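Local coordinates for lumazine protein (Photobacterium kishitanii, PDB 3A3B) that acts as an antenna protein that binds a lumazine or flavin chromophore and shifts the bioluminescence of bacterial luciferase to shorter wavelength, at residues 104-109 against 176-181. Sequence-based numbering, arbitrary orientation.
Sequences GVATVD and SDVNVE
Residues 104-109 and 177-181 lie on strands 104-113 and 177-182, the first and last of a six-stranded antiparallel barrel, and their pairing closes the barrel of the second predicted lumazine-binding repeat. Gly104 with Val180 and Ala106 with Val178 are the hydrogen-bonded pairs. Val180 N gives its hydrogen to Gly104 O at 2.9 Å, almost straight at 174°; the return bond from Gly104 N is weak. Ala106 is bonded both ways to Val178: Ala106 N to Val178 O and Val178 N to Ala106 O, each 2.9 Å. Val108 N reaches Ser176 O at 2.7 Å and extends the pairing by one more bond.

Ala106, Val178 and Val180 point to one face of the sheet. Ala106 CB touches two methyls, Val180 CG1 at 3.8 Å and Val178 CG2 at 3.9 Å. Ile122 of strand 117-123 and Ile140 of strand 137-140 add to this buried apolar layer.

The other face carries Val105, Thr107, Asp177 and Asn179. The side chains of Thr107 and Asp177 run alongside each other, and Thr107 OG1 donates to Asp177 OD1 at 2.6 Å. It meets the syn side, 32° out of the carboxylate plane. Thr107 OG1 is turned beside its own backbone N (chi1 -54°), which leads it to the acid. Val105 CG1 rests on Asp177 CB at 3.8 Å. The amide of Asn179 is held by residues of the first barrel's half of the chain: Thr71 N binds OD1 and Asn45 O takes ND2. This ties the seam to that half. Such first-to-last strand pairing is typical of the closed barrels of the riboflavin synthase fold.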
loop_
_atom_site.group_PDB
_atom_site.type_symbol
_atom_site.label_atom_id
_atom_site.label_comp_id
_atom_site.label_asym_id
_atom_site.label_seq_id
_atom_site.Cartn_x
_atom_site.Cartn_y
_atom_site.Cartn_z
ATOM N N GLY A 104 4.609 -5.438 8.507
ATOM C CA GLY A 104 3.643 -5.087 9.551
ATOM C C GLY A 104 2.565 -4.119 9.109
ATOM O O GLY A 104 2.567 -3.623 7.998
ATOM N N VAL A 105 1.640 -3.843 9.997
ATOM C CA VAL A 105 0.594 -2.858 9.763
ATOM C C VAL A 105 0.937 -1.740 10.748
ATOM O O VAL A 105 1.095 -2.010 11.951
ATOM C CB VAL A 105 -0.789 -3.477 10.023
ATOM C CG1 VAL A 105 -1.890 -2.445 10.107
ATOM C CG2 VAL A 105 -1.116 -4.518 8.959
ATOM N N ALA A 106 1.129 -0.523 10.232
ATOM C CA ALA A 106 1.480 0.603 11.044
ATOM C C ALA A 106 0.275 1.516 11.012
ATOM O O ALA A 106 -0.651 1.268 10.256
ATOM C CB ALA A 106 2.691 1.276 10.490
ATOM N N THR A 107 0.244 2.514 11.873
ATOM C CA THR A 107 -0.886 3.444 11.916
ATOM C C THR A 107 -0.424 4.879 11.742
ATOM O O THR A 107 0.526 5.335 12.400
ATOM C CB THR A 107 -1.673 3.280 13.225
ATOM O OG1 THR A 107 -2.037 1.903 13.358
ATOM C CG2 THR A 107 -2.943 4.105 13.211
ATOM N N VAL A 108 -1.063 5.601 10.831
ATOM C CA VAL A 108 -0.718 7.029 10.662
ATOM C C VAL A 108 -0.951 7.806 11.971
ATOM O O VAL A 108 -2.032 7.742 12.544
ATOM C CB VAL A 108 -1.522 7.690 9.487
ATOM C CG1 VAL A 108 -1.272 9.173 9.486
ATOM C CG2 VAL A 108 -1.104 7.071 8.155
ATOM N N ASP A 109 0.054 8.542 12.423
ATOM C CA ASP A 109 -0.039 9.312 13.664
ATOM C C ASP A 109 -0.552 10.759 13.419
ATOM O O ASP A 109 -1.217 11.340 14.263
ATOM C CB ASP A 109 1.315 9.359 14.350
ATOM C CG ASP A 109 1.233 9.943 15.751
ATOM O OD1 ASP A 109 0.538 9.334 16.578
ATOM O OD2 ASP A 109 1.841 11.018 16.011
ATOM N N SER A 176 -5.518 6.010 10.110
ATOM C CA SER A 176 -5.365 5.167 8.938
ATOM C C SER A 176 -4.281 4.106 9.199
ATOM O O SER A 176 -3.174 4.418 9.643
ATOM C CB SER A 176 -4.956 6.011 7.709
ATOM O OG SER A 176 -6.046 6.793 7.214
ATOM N N ASP A 177 -4.614 2.858 8.947
ATOM C CA ASP A 177 -3.609 1.818 9.020
ATOM C C ASP A 177 -3.002 1.692 7.618
ATOM O O ASP A 177 -3.671 1.969 6.636
ATOM C CB ASP A 177 -4.232 0.510 9.463
ATOM C CG ASP A 177 -4.523 0.470 10.975
ATOM O OD1 ASP A 177 -4.007 1.311 11.751
ATOM O OD2 ASP A 177 -5.264 -0.443 11.363
ATOM N N VAL A 178 -1.740 1.289 7.553
ATOM C CA VAL A 178 -0.988 1.158 6.317
ATOM C C VAL A 178 -0.175 -0.127 6.372
ATOM O O VAL A 178 0.189 -0.587 7.457
ATOM C CB VAL A 178 -0.017 2.370 6.067
ATOM C CG1 VAL A 178 -0.799 3.669 5.958
ATOM C CG2 VAL A 178 1.068 2.533 7.157
ATOM N N ASN A 179 0.089 -0.725 5.212
ATOM C CA ASN A 179 1.020 -1.834 5.130
ATOM C C ASN A 179 2.438 -1.306 5.062
ATOM O O ASN A 179 2.751 -0.466 4.215
ATOM C CB ASN A 179 0.723 -2.612 3.838
ATOM C CG ASN A 179 -0.647 -3.176 3.833
ATOM O OD1 ASN A 179 -1.156 -3.557 4.900
ATOM N ND2 ASN A 179 -1.288 -3.236 2.643
ATOM N N VAL A 180 3.323 -1.816 5.899
ATOM C CA VAL A 180 4.740 -1.414 5.835
ATOM C C VAL A 180 5.636 -2.573 5.385
ATOM O O VAL A 180 5.435 -3.722 5.796
ATOM C CB VAL A 180 5.244 -0.714 7.148
ATOM C CG1 VAL A 180 4.617 -1.281 8.380
ATOM C CG2 VAL A 180 6.792 -0.718 7.239
ATOM N N GLU A 181 6.593 -2.275 4.503
ATOM C CA GLU A 181 7.634 -3.223 4.179
ATOM C C GLU A 181 8.964 -2.584 4.492
ATOM O O GLU A 181 9.337 -1.588 3.860
ATOM C CB GLU A 181 7.607 -3.683 2.702
ATOM C CG GLU A 181 8.695 -4.770 2.377
ATOM C CD GLU A 181 8.685 -5.267 0.914
ATOM O OE1 GLU A 181 7.693 -5.062 0.156
ATOM O OE2 GLU A 181 9.666 -5.916 0.531
#